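Local atomic coordinates of exopolysaccharide biosynthesis protein (Pantoea stewartii subsp. stewartii DC283, PDB entry 6TGF), a protein that is a glycan biofilm-modifying enzyme with a bacteriophage tailspike-like parallel beta-helix fold, probably acting as a hydrolase on exopolysaccharide. Residues 291-296 against 320-325; 271-276 against 306-311; 197-202 against 237-242. One frame throughout, in Å; residues are numbered along the deposited sequence.

Interaction 1: 291-296 against 320-325; sequences RFFRIS and FEVSAR. With EDO (1,2-ethanediol), chain C.
V322 plants one methyl, CG1, squarely over the ring of F293: the carbon lies 3.3 Å from the ring centroid and only 3° off the ring normal, a CH-pi contact that reaches all six ring atoms about equally. The phenyl group is placed for this by a CG anti to the backbone N (chi1 -175°), which carries it inward from strand 290-296. The roles then reverse. The terminal CD1 of I295 bears on a face of the F320 ring, 3.6 Å from its centroid and displaced toward the rim, the two side chains coming from opposite directions. A324 completes the packed row with its CB 3.9 Å from F293 CB.

The strands belong to different faces of the beta-helix, so these side chains meet across its interior. Y259 and F285 bring further rings against F293, and L348 of the following coil touches both F293 and V322.

The contact between the two segments thins where both chains turn a corner. R291 and R325 reach outward there without their charged groups touching, and R291 packs on F305 of the second subunit. R325 donates from NH2 to O1 of a 1,2-ethanediol, probably from the crystallisation liquor, at 3.2 Å and an N-H...O angle of 165°. The packed part of the contact is therefore apolar, methyl groups on aromatic faces, and the polar side chains of R291 and R325 lie at its outer end.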
ATOM      1  N   ARG B 291      22.467  10.200  13.796  1.00 57.42           N
ATOM      2  CA  ARG B 291      21.966   9.701  12.487  1.00 57.09           C
ATOM      3  C   ARG B 291      20.692   8.879  12.718  1.00 55.66           C
ATOM      4  O   ARG B 291      19.659   9.206  12.103  1.00 55.45           O
ATOM      5  CB  ARG B 291      23.029   8.852  11.782  1.00 57.76           C
ATOM      6  CG  ARG B 291      24.152   9.648  11.130  1.00 58.86           C
ATOM      7  CD  ARG B 291      24.061   9.760   9.617  1.00 59.59           C
ATOM      8  NE  ARG B 291      23.956   8.477   8.930  1.00 60.03           N
ATOM      9  CZ  ARG B 291      23.969   8.315   7.607  1.00 60.71           C
ATOM     10  NH1 ARG B 291      24.089   9.359   6.803  1.00 61.16           N
ATOM     11  NH2 ARG B 291      23.863   7.104   7.088  1.00 60.68           N
ATOM     12  N   PHE B 292      20.773   7.866  13.585  1.00 54.20           N
ATOM     13  CA  PHE B 292      19.752   6.799  13.755  1.00 53.23           C
ATOM     14  C   PHE B 292      19.209   6.773  15.188  1.00 51.78           C
ATOM     15  O   PHE B 292      19.989   6.932  16.150  1.00 51.84           O
ATOM     16  CB  PHE B 292      20.353   5.432  13.416  1.00 54.00           C
ATOM     17  CG  PHE B 292      19.925   4.860  12.089  1.00 54.86           C
ATOM     18  CD1 PHE B 292      20.184   5.532  10.903  1.00 55.48           C
ATOM     19  CD2 PHE B 292      19.274   3.638  12.026  1.00 55.18           C
ATOM     20  CE1 PHE B 292      19.794   4.996   9.684  1.00 55.78           C
ATOM     21  CE2 PHE B 292      18.885   3.103  10.808  1.00 55.57           C
ATOM     22  CZ  PHE B 292      19.145   3.784   9.640  1.00 55.76           C
ATOM     23  N   PHE B 293      17.893   6.568  15.306  1.00 49.95           N
ATOM     24  CA  PHE B 293      17.208   6.056  16.523  1.00 48.50           C
ATOM     25  C   PHE B 293      16.121   5.067  16.094  1.00 47.27           C
ATOM     26  O   PHE B 293      15.082   5.504  15.568  1.00 46.90           O
ATOM     27  CB  PHE B 293      16.603   7.183  17.364  1.00 48.32           C
ATOM     28  CG  PHE B 293      16.011   6.708  18.668  1.00 48.11           C
ATOM     29  CD1 PHE B 293      14.711   6.230  18.734  1.00 47.93           C
ATOM     30  CD2 PHE B 293      16.767   6.714  19.829  1.00 47.99           C
ATOM     31  CE1 PHE B 293      14.179   5.782  19.935  1.00 47.79           C
ATOM     32  CE2 PHE B 293      16.235   6.267  21.028  1.00 47.88           C
ATOM     33  CZ  PHE B 293      14.941   5.804  21.080  1.00 47.87           C
ATOM     34  N   ARG B 294      16.367   3.772  16.301  1.00 46.17           N
ATOM     35  CA  ARG B 294      15.365   2.693  16.108  1.00 45.38           C
ATOM     36  C   ARG B 294      14.917   2.198  17.487  1.00 44.67           C
ATOM     37  O   ARG B 294      15.764   2.112  18.393  1.00 44.35           O
ATOM     38  CB  ARG B 294      15.941   1.556  15.258  1.00 45.49           C
ATOM     39  CG  ARG B 294      15.025   0.347  15.132  1.00 45.53           C
ATOM     40  CD  ARG B 294      15.711  -0.817  14.449  1.00 45.79           C
ATOM     41  NE  ARG B 294      14.880  -2.016  14.417  1.00 45.94           N
ATOM     42  CZ  ARG B 294      14.685  -2.849  15.437  1.00 45.88           C
ATOM     43  NH1 ARG B 294      15.254  -2.630  16.612  1.00 45.95           N
ATOM     44  NH2 ARG B 294      13.909  -3.909  15.280  1.00 46.10           N
ATOM     45  N   ILE B 295      13.624   1.907  17.631  1.00 44.18           N
ATOM     46  CA  ILE B 295      13.036   1.284  18.851  1.00 44.06           C
ATOM     47  C   ILE B 295      11.853   0.415  18.408  1.00 44.03           C
ATOM     48  O   ILE B 295      11.004   0.918  17.647  1.00 44.18           O
ATOM     49  CB  ILE B 295      12.667   2.361  19.895  1.00 43.97           C
ATOM     50  CG1 ILE B 295      12.349   1.747  21.260  1.00 43.95           C
ATOM     51  CG2 ILE B 295      11.541   3.260  19.408  1.00 44.14           C
ATOM     52  CD1 ILE B 295      12.588   2.691  22.414  1.00 44.10           C
ATOM     53  N   SER B 296      11.836  -0.856  18.818  1.00 43.94           N
ATOM     54  CA  SER B 296      10.866  -1.875  18.338  1.00 43.93           C
ATOM     55  C   SER B 296      10.514  -2.853  19.463  1.00 44.45           C
ATOM     56  O   SER B 296      11.416  -3.204  20.250  1.00 44.15           O
ATOM     57  CB  SER B 296      11.409  -2.600  17.135  1.00 43.80           C
ATOM     58  OG  SER B 296      10.399  -3.389  16.521  1.00 43.74           O
ATOM     59  N   PHE B 320      10.489   8.980  25.481  1.00 37.37           N
ATOM     60  CA  PHE B 320      11.733   9.034  24.666  1.00 37.12           C
ATOM     61  C   PHE B 320      11.922  10.444  24.089  1.00 37.28           C
ATOM     62  O   PHE B 320      11.077  10.884  23.288  1.00 36.99           O
ATOM     63  CB  PHE B 320      11.681   7.978  23.560  1.00 36.76           C
ATOM     64  CG  PHE B 320      11.392   6.583  24.055  1.00 36.59           C
ATOM     65  CD1 PHE B 320      12.257   5.955  24.938  1.00 36.62           C
ATOM     66  CD2 PHE B 320      10.256   5.901  23.646  1.00 36.56           C
ATOM     67  CE1 PHE B 320      11.992   4.675  25.401  1.00 36.56           C
ATOM     68  CE2 PHE B 320       9.995   4.620  24.107  1.00 36.54           C
ATOM     69  CZ  PHE B 320      10.862   4.009  24.984  1.00 36.53           C
ATOM     70  N   GLU B 321      13.000  11.125  24.498  1.00 37.78           N
ATOM     71  CA  GLU B 321      13.441  12.440  23.955  1.00 38.25           C
ATOM     72  C   GLU B 321      14.636  12.212  23.025  1.00 38.21           C
ATOM     73  O   GLU B 321      15.781  12.241  23.514  1.00 38.39           O
ATOM     74  CB  GLU B 321      13.822  13.397  25.088  1.00 38.75           C
ATOM     75  CG  GLU B 321      12.635  13.914  25.873  1.00 39.24           C
ATOM     76  CD  GLU B 321      11.872  15.052  25.218  1.00 39.65           C
ATOM     77  OE1 GLU B 321      12.115  15.325  24.025  1.00 39.80           O
ATOM     78  OE2 GLU B 321      11.036  15.668  25.907  1.00 40.11           O
ATOM     79  N   VAL B 322      14.374  11.994  21.734  1.00 38.12           N
ATOM     80  CA  VAL B 322      15.406  11.636  20.716  1.00 38.04           C
ATOM     81  C   VAL B 322      15.724  12.872  19.867  1.00 38.18           C
ATOM     82  O   VAL B 322      14.899  13.803  19.831  1.00 38.27           O
ATOM     83  CB  VAL B 322      14.958  10.447  19.844  1.00 37.91           C
ATOM     84  CG1 VAL B 322      14.532   9.260  20.694  1.00 37.84           C
ATOM     85  CG2 VAL B 322      13.851  10.824  18.867  1.00 37.88           C
ATOM     86  N   SER B 323      16.892  12.860  19.223  1.00 38.34           N
ATOM     87  CA  SER B 323      17.357  13.877  18.243  1.00 38.60           C
ATOM     88  C   SER B 323      18.174  13.174  17.153  1.00 38.38           C
ATOM     89  O   SER B 323      19.419  13.195  17.235  1.00 38.45           O
ATOM     90  CB  SER B 323      18.142  14.970  18.925  1.00 39.07           C
ATOM     91  OG  SER B 323      18.629  15.909  17.978  1.00 39.47           O
ATOM     92  N   ALA B 324      17.484  12.564  16.182  1.00 38.05           N
ATOM     93  CA  ALA B 324      18.070  11.766  15.079  1.00 37.92           C
ATOM     94  C   ALA B 324      17.431  12.158  13.742  1.00 37.75           C
ATOM     95  O   ALA B 324      16.253  12.568  13.744  1.00 37.47           O
ATOM     96  CB  ALA B 324      17.886  10.296  15.366  1.00 37.69           C
ATOM     97  N   ARG B 325      18.186  12.029  12.644  1.00 37.84           N
ATOM     98  CA  ARG B 325      17.713  12.302  11.258  1.00 37.78           C
ATOM     99  C   ARG B 325      16.733  11.200  10.836  1.00 37.44           C
ATOM    100  O   ARG B 325      15.696  11.536  10.236  1.00 37.19           O
ATOM    101  CB  ARG B 325      18.892  12.396  10.284  1.00 38.10           C
ATOM    102  CG  ARG B 325      18.490  12.758   8.859  1.00 38.32           C
ATOM    103  CD  ARG B 325      19.667  13.151   7.986  1.00 38.63           C
ATOM    104  NE  ARG B 325      19.309  13.403   6.595  1.00 38.79           N
ATOM    105  CZ  ARG B 325      18.718  14.506   6.134  1.00 38.86           C
ATOM    106  NH1 ARG B 325      18.379  15.489   6.953  1.00 38.79           N
ATOM    107  NH2 ARG B 325      18.455  14.617   4.842  1.00 38.89           N
TER
HETATM  108  C1  EDO C 805      20.605  11.674   2.578  1.00 84.50           C
HETATM  109  O1  EDO C 805      19.417  11.953   3.292  1.00 84.09           O
HETATM  110  C2  EDO C 805      21.271  10.421   3.024  1.00 84.32           C
HETATM  111  O2  EDO C 805      22.025   9.765   2.019  1.00 84.33           O

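Interaction 2: 271-276 against 306-311; sequences VQFPAG and PATTIV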
ATOM      1  N   VAL B 271      17.500  -0.194  19.926  1.00 41.02           N
ATOM      2  CA  VAL B 271      16.750  -0.627  21.146  1.00 39.87           C
ATOM      3  C   VAL B 271      15.688  -1.657  20.740  1.00 38.79           C
ATOM      4  O   VAL B 271      14.731  -1.277  20.039  1.00 38.52           O
ATOM      5  CB  VAL B 271      16.118   0.573  21.878  1.00 39.97           C
ATOM      6  CG1 VAL B 271      15.485   0.158  23.198  1.00 39.93           C
ATOM      7  CG2 VAL B 271      17.124   1.693  22.103  1.00 40.15           C
ATOM      8  N   GLN B 272      15.853  -2.908  21.184  1.00 37.62           N
ATOM      9  CA  GLN B 272      14.928  -4.038  20.902  1.00 36.74           C
ATOM     10  C   GLN B 272      14.345  -4.551  22.222  1.00 36.02           C
ATOM     11  O   GLN B 272      15.111  -5.118  23.025  1.00 35.86           O
ATOM     12  CB  GLN B 272      15.665  -5.155  20.159  1.00 36.87           C
ATOM     13  CG  GLN B 272      14.775  -6.332  19.778  1.00 37.01           C
ATOM     14  CD  GLN B 272      13.708  -5.940  18.786  1.00 37.07           C
ATOM     15  OE1 GLN B 272      13.985  -5.311  17.767  1.00 37.21           O
ATOM     16  NE2 GLN B 272      12.473  -6.316  19.075  1.00 37.06           N
ATOM     17  N   PHE B 273      13.038  -4.352  22.430  1.00 35.21           N
ATOM     18  CA  PHE B 273      12.252  -4.950  23.541  1.00 34.62           C
ATOM     19  C   PHE B 273      11.921  -6.401  23.206  1.00 34.28           C
ATOM     20  O   PHE B 273      11.599  -6.713  22.063  1.00 34.30           O
ATOM     21  CB  PHE B 273      10.931  -4.211  23.761  1.00 34.52           C
ATOM     22  CG  PHE B 273      11.028  -2.872  24.447  1.00 34.40           C
ATOM     23  CD1 PHE B 273      11.210  -1.711  23.712  1.00 34.29           C
ATOM     24  CD2 PHE B 273      10.891  -2.770  25.823  1.00 34.43           C
ATOM     25  CE1 PHE B 273      11.276  -0.478  24.342  1.00 34.28           C
ATOM     26  CE2 PHE B 273      10.961  -1.536  26.452  1.00 34.44           C
ATOM     27  CZ  PHE B 273      11.153  -0.392  25.709  1.00 34.41           C
ATOM     28  N   PRO B 274      11.977  -7.329  24.186  1.00 34.03           N
ATOM     29  CA  PRO B 274      11.322  -8.625  24.042  1.00 34.06           C
ATOM     30  C   PRO B 274       9.826  -8.445  24.341  1.00 34.01           C
ATOM     31  O   PRO B 274       9.439  -7.353  24.722  1.00 33.88           O
ATOM     32  CB  PRO B 274      12.044  -9.518  25.060  1.00 34.17           C
ATOM     33  CG  PRO B 274      12.575  -8.563  26.116  1.00 34.09           C
ATOM     34  CD  PRO B 274      12.673  -7.192  25.473  1.00 33.97           C
ATOM     35  N   ALA B 275       9.024  -9.495  24.146  1.00 34.09           N
ATOM     36  CA  ALA B 275       7.570  -9.494  24.438  1.00 34.15           C
ATOM     37  C   ALA B 275       7.366  -9.292  25.945  1.00 34.16           C
ATOM     38  O   ALA B 275       8.196  -9.804  26.725  1.00 34.13           O
ATOM     39  CB  ALA B 275       6.937 -10.777  23.953  1.00 34.31           C
ATOM     40  N   GLY B 276       6.322  -8.550  26.330  1.00 34.17           N
ATOM     41  CA  GLY B 276       5.928  -8.326  27.737  1.00 34.32           C
ATOM     42  C   GLY B 276       5.640  -6.864  28.038  1.00 34.20           C
ATOM     43  O   GLY B 276       5.745  -6.031  27.115  1.00 34.18           O
ATOM     44  N   PRO B 306       0.400  -5.543  19.341  1.00 45.36           N
ATOM     45  CA  PRO B 306       1.804  -5.827  19.643  1.00 44.30           C
ATOM     46  C   PRO B 306       1.986  -6.602  20.956  1.00 43.34           C
ATOM     47  O   PRO B 306       1.187  -6.422  21.858  1.00 43.81           O
ATOM     48  CB  PRO B 306       2.444  -4.436  19.763  1.00 44.19           C
ATOM     49  CG  PRO B 306       1.549  -3.534  18.940  1.00 44.35           C
ATOM     50  CD  PRO B 306       0.159  -4.114  19.090  1.00 44.78           C
ATOM     51  N   ALA B 307       3.037  -7.425  21.031  1.00 41.91           N
ATOM     52  CA  ALA B 307       3.353  -8.302  22.185  1.00 41.10           C
ATOM     53  C   ALA B 307       4.212  -7.555  23.215  1.00 40.00           C
ATOM     54  O   ALA B 307       4.577  -8.181  24.229  1.00 40.29           O
ATOM     55  CB  ALA B 307       4.041  -9.554  21.701  1.00 41.22           C
ATOM     56  N   THR B 308       4.522  -6.276  22.974  1.00 38.60           N
ATOM     57  CA  THR B 308       5.295  -5.402  23.898  1.00 37.72           C
ATOM     58  C   THR B 308       4.448  -4.183  24.278  1.00 37.02           C
ATOM     59  O   THR B 308       4.007  -3.462  23.358  1.00 36.49           O
ATOM     60  CB  THR B 308       6.630  -4.972  23.275  1.00 37.40           C
ATOM     61  OG1 THR B 308       7.373  -6.154  22.974  1.00 37.36           O
ATOM     62  CG2 THR B 308       7.446  -4.075  24.180  1.00 37.29           C
ATOM     63  N   THR B 309       4.244  -3.966  25.582  1.00 36.57           N
ATOM     64  CA  THR B 309       3.556  -2.778  26.155  1.00 36.35           C
ATOM     65  C   THR B 309       4.565  -1.953  26.962  1.00 36.10           C
ATOM     66  O   THR B 309       5.221  -2.530  27.851  1.00 36.07           O
ATOM     67  CB  THR B 309       2.353  -3.184  27.015  1.00 36.43           C
ATOM     68  OG1 THR B 309       1.431  -3.884  26.179  1.00 36.28           O
ATOM     69  CG2 THR B 309       1.657  -2.003  27.656  1.00 36.53           C
ATOM     70  N   ILE B 310       4.688  -0.660  26.648  1.00 35.92           N
ATOM     71  CA  ILE B 310       5.438   0.334  27.472  1.00 36.11           C
ATOM     72  C   ILE B 310       4.437   1.001  28.418  1.00 36.48           C
ATOM     73  O   ILE B 310       3.300   1.274  27.987  1.00 36.61           O
ATOM     74  CB  ILE B 310       6.191   1.360  26.597  1.00 35.90           C
ATOM     75  CG1 ILE B 310       7.444   0.742  25.971  1.00 35.66           C
ATOM     76  CG2 ILE B 310       6.527   2.616  27.392  1.00 35.98           C
ATOM     77  CD1 ILE B 310       8.037   1.553  24.841  1.00 35.54           C
ATOM     78  N   VAL B 311       4.858   1.231  29.661  1.00 36.69           N
ATOM     79  CA  VAL B 311       4.056   1.907  30.722  1.00 37.19           C
ATOM     80  C   VAL B 311       5.037   2.729  31.567  1.00 37.39           C
ATOM     81  O   VAL B 311       6.171   2.259  31.767  1.00 37.25           O
ATOM     82  CB  VAL B 311       3.250   0.872  31.533  1.00 37.45           C
ATOM     83  CG1 VAL B 311       4.072   0.182  32.607  1.00 37.55           C
ATOM     84  CG2 VAL B 311       2.001   1.476  32.139  1.00 37.99           C
TER
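G276 and T308 form a parallel beta bridge between successive coils of the beta-helix. G276 supplies both bonds, one to each neighbour peptide of T308: its N donates to A307 O at 2.8 Å, in the carbonyl plane, and its O accepts from T309 N at 3.0 Å, with the donor tilted from that plane. The T308 CA also lies 3.3 Å from G276 O, a CA-H...O contact beside the stronger bond. The backbone angles of G276, phi 133° and psi 180°, are ones that suit glycine.

The hydroxyl of T308 ties in the turn that precedes the bridge. OG1 donates to P274 O at 3.0 Å, approaching from above the carbonyl plane rather than along a lone pair, and it also accepts from the backbone N of A298. This one buried oxygen thus acts as both donor and acceptor.

Farther back, the side chain of Q272 folds onto its own segment. NE2 donates to F273 O at 3.1 Å, while OE1 takes a bond from the guanidinium of R294, so both ends of the amide are used. F273 N in turn binds the carbonyl of S296.

Apolar groups fill in around these bonds. A275 and A307 set their CB atoms side by side on the partly exposed flank. On the inner flank, the methyl of T308, anti to its backbone N, rests against the start of the F273 side chain, CG2 to CB 3.5 Å, and the far end of that ring reaches I310, F273 CZ lying 3.8 Å from I310 CD1.

Interaction 3: 197-202 against 237-242; sequences LEVGGG and SLFDFG. With EDO (1,2-ethanediol), chain D.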
ATOM      1  N   LEU B 197      16.033 -15.195  37.447  1.00 39.63           N
ATOM      2  CA  LEU B 197      15.009 -14.759  36.452  1.00 39.66           C
ATOM      3  C   LEU B 197      15.154 -15.541  35.138  1.00 39.75           C
ATOM      4  O   LEU B 197      14.211 -15.487  34.324  1.00 39.84           O
ATOM      5  CB  LEU B 197      15.156 -13.254  36.193  1.00 39.45           C
ATOM      6  CG  LEU B 197      14.905 -12.327  37.383  1.00 39.57           C
ATOM      7  CD1 LEU B 197      14.583 -10.921  36.906  1.00 39.39           C
ATOM      8  CD2 LEU B 197      13.784 -12.838  38.272  1.00 40.01           C
ATOM      9  N   GLU B 198      16.288 -16.224  34.938  1.00 39.86           N
ATOM     10  CA  GLU B 198      16.666 -16.967  33.699  1.00 40.02           C
ATOM     11  C   GLU B 198      16.203 -16.208  32.445  1.00 39.42           C
ATOM     12  O   GLU B 198      15.621 -16.847  31.545  1.00 39.52           O
ATOM     13  CB  GLU B 198      16.181 -18.420  33.754  1.00 40.81           C
ATOM     14  CG  GLU B 198      14.703 -18.607  34.037  1.00 41.47           C
ATOM     15  CD  GLU B 198      14.315 -20.057  34.277  1.00 42.38           C
ATOM     16  OE1 GLU B 198      15.197 -20.934  34.150  1.00 42.53           O
ATOM     17  OE2 GLU B 198      13.135 -20.307  34.598  1.00 43.14           O
ATOM     18  N   VAL B 199      16.472 -14.896  32.390  1.00 38.83           N
ATOM     19  CA  VAL B 199      16.485 -14.068  31.144  1.00 38.26           C
ATOM     20  C   VAL B 199      17.781 -13.248  31.128  1.00 37.71           C
ATOM     21  O   VAL B 199      18.279 -12.903  32.219  1.00 37.48           O
ATOM     22  CB  VAL B 199      15.252 -13.152  31.021  1.00 38.18           C
ATOM     23  CG1 VAL B 199      13.962 -13.945  30.916  1.00 38.44           C
ATOM     24  CG2 VAL B 199      15.161 -12.144  32.152  1.00 38.15           C
ATOM     25  N   GLY B 200      18.295 -12.949  29.931  1.00 37.49           N
ATOM     26  CA  GLY B 200      19.507 -12.133  29.725  1.00 37.18           C
ATOM     27  C   GLY B 200      20.781 -12.906  30.023  1.00 37.03           C
ATOM     28  O   GLY B 200      21.831 -12.255  30.202  1.00 36.79           O
ATOM     29  N   GLY B 201      20.702 -14.240  30.074  1.00 37.08           N
ATOM     30  CA  GLY B 201      21.862 -15.135  30.249  1.00 36.99           C
ATOM     31  C   GLY B 201      22.541 -15.419  28.921  1.00 36.90           C
ATOM     32  O   GLY B 201      22.063 -14.908  27.890  1.00 36.95           O
ATOM     33  N   GLY B 202      23.622 -16.203  28.939  1.00 36.91           N
ATOM     34  CA  GLY B 202      24.358 -16.598  27.723  1.00 37.04           C
ATOM     35  C   GLY B 202      25.761 -17.090  28.027  1.00 37.10           C
ATOM     36  O   GLY B 202      26.081 -17.295  29.215  1.00 37.05           O
ATOM     37  N   SER B 237      18.295  -8.437  22.930  1.00 35.47           N
ATOM     38  CA  SER B 237      17.112  -7.723  23.481  1.00 34.78           C
ATOM     39  C   SER B 237      17.512  -6.990  24.765  1.00 33.97           C
ATOM     40  O   SER B 237      18.656  -7.176  25.216  1.00 33.95           O
ATOM     41  CB  SER B 237      15.961  -8.670  23.721  1.00 34.97           C
ATOM     42  OG  SER B 237      16.231  -9.536  24.815  1.00 35.21           O
ATOM     43  N   LEU B 238      16.595  -6.203  25.333  1.00 33.15           N
ATOM     44  CA  LEU B 238      16.831  -5.403  26.566  1.00 32.48           C
ATOM     45  C   LEU B 238      17.040  -6.328  27.772  1.00 32.14           C
ATOM     46  O   LEU B 238      17.625  -5.853  28.764  1.00 32.17           O
ATOM     47  CB  LEU B 238      15.656  -4.446  26.794  1.00 32.31           C
ATOM     48  CG  LEU B 238      15.617  -3.221  25.880  1.00 32.15           C
ATOM     49  CD1 LEU B 238      14.291  -2.491  26.016  1.00 32.18           C
ATOM     50  CD2 LEU B 238      16.774  -2.279  26.174  1.00 32.09           C
ATOM     51  N   PHE B 239      16.587  -7.588  27.697  1.00 31.82           N
ATOM     52  CA  PHE B 239      16.857  -8.640  28.714  1.00 31.70           C
ATOM     53  C   PHE B 239      18.373  -8.788  28.902  1.00 31.67           C
ATOM     54  O   PHE B 239      18.816  -8.957  30.054  1.00 31.87           O
ATOM     55  CB  PHE B 239      16.241  -9.989  28.323  1.00 31.60           C
ATOM     56  CG  PHE B 239      14.751 -10.140  28.528  1.00 31.66           C
ATOM     57  CD1 PHE B 239      14.031  -9.271  29.336  1.00 31.70           C
ATOM     58  CD2 PHE B 239      14.070 -11.193  27.935  1.00 31.75           C
ATOM     59  CE1 PHE B 239      12.666  -9.435  29.520  1.00 31.75           C
ATOM     60  CE2 PHE B 239      12.706 -11.357  28.122  1.00 31.83           C
ATOM     61  CZ  PHE B 239      12.006 -10.479  28.915  1.00 31.86           C
ATOM     62  N   ASP B 240      19.136  -8.705  27.806  1.00 31.52           N
ATOM     63  CA  ASP B 240      20.618  -8.834  27.796  1.00 31.39           C
ATOM     64  C   ASP B 240      21.259  -7.616  28.473  1.00 31.20           C
ATOM     65  O   ASP B 240      22.418  -7.746  28.914  1.00 31.14           O
ATOM     66  CB  ASP B 240      21.155  -9.006  26.373  1.00 31.46           C
ATOM     67  CG  ASP B 240      20.671 -10.276  25.696  1.00 31.67           C
ATOM     68  OD1 ASP B 240      20.827 -11.356  26.298  1.00 31.78           O
ATOM     69  OD2 ASP B 240      20.128 -10.171  24.580  1.00 32.01           O
ATOM     70  N   PHE B 241      20.544  -6.487  28.543  1.00 31.08           N
ATOM     71  CA  PHE B 241      21.007  -5.218  29.165  1.00 31.11           C
ATOM     72  C   PHE B 241      20.355  -5.023  30.543  1.00 31.25           C
ATOM     73  O   PHE B 241      20.528  -3.939  31.132  1.00 31.33           O
ATOM     74  CB  PHE B 241      20.764  -4.047  28.208  1.00 31.11           C
ATOM     75  CG  PHE B 241      21.728  -4.005  27.049  1.00 31.13           C
ATOM     76  CD1 PHE B 241      21.524  -4.791  25.925  1.00 31.19           C
ATOM     77  CD2 PHE B 241      22.856  -3.196  27.093  1.00 31.25           C
ATOM     78  CE1 PHE B 241      22.420  -4.763  24.867  1.00 31.31           C
ATOM     79  CE2 PHE B 241      23.752  -3.170  26.035  1.00 31.31           C
ATOM     80  CZ  PHE B 241      23.532  -3.951  24.923  1.00 31.36           C
ATOM     81  N   GLY B 242      19.644  -6.042  31.043  1.00 31.46           N
ATOM     82  CA  GLY B 242      19.193  -6.144  32.447  1.00 31.69           C
ATOM     83  C   GLY B 242      17.749  -5.714  32.657  1.00 31.94           C
ATOM     84  O   GLY B 242      17.370  -5.505  33.827  1.00 31.97           O
TER
HETATM   85  C1  EDO D 809      19.444  -2.707  34.173  1.00 83.22           C
HETATM   86  O1  EDO D 809      20.506  -1.858  33.781  1.00 82.61           O
HETATM   87  C2  EDO D 809      19.779  -3.557  35.346  1.00 83.42           C
HETATM   88  O2  EDO D 809      19.239  -3.109  36.577  1.00 83.51           O
HETATM   89  O   HOH W   1      19.643 -13.699  26.788  1.00 41.42           O
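G200 lies with its backbone directly on a carbonyl of the other segment: its CA is 3.3 Å from F239 O in a CA-H...O contact, and the CA atoms of G200 and D240 are only 4.0 Å apart. The positive phi of G200 is one that glycine readily adopts. Just before it, V199 lays its CB over one face of the F239 ring, offset toward the rim and 4.1 Å from the centroid, with CG1 near the CD2-CE2 side of the ring and CG2 near CG and CD1. F239 holds its CG anti to the carbonyl carbon (chi1 -77°), which sets the ring against V199.

Residues 238-240 have helical backbone angles without the regular helix bonds, in the loop before helix 252-265, at the N-terminal approach to the tailspike-like beta-helix. D240 braces this turn, OD2 accepting from S237 N at 3.0 Å with an N-H...O angle of 168°. Its other oxygen faces the glycines. A water donates to D240 OD1 at 2.7 Å and to G201 O at 2.9 Å, bridging the segments where they do not bond directly. The same OD1 forms a salt bridge with R228, whose NH2 also binds G200 O, while H194 reaches across to G242 O.

From the N terminus, interaction 3 comes first: it brings 197-202 to 237-242 and closes a loop holding strands 202-207, 218-221 and 224-228. It is complete before helix 252-265 begins. Beyond that helix the other two contacts cross: interaction 2 opens at 271-276, interaction 1 at 291-296, then 306-311 closes the former and 320-325 the latter. Interaction 2 joins neighbouring coils, whereas interaction 1 spans the beta-helix interior. They meet where F320 packs on I310. Interaction 2 also touches interaction 3, through F273 on L238 and P274 on F239, connecting the first coils to the preceding loop region; interactions 1 and 3 remain apart.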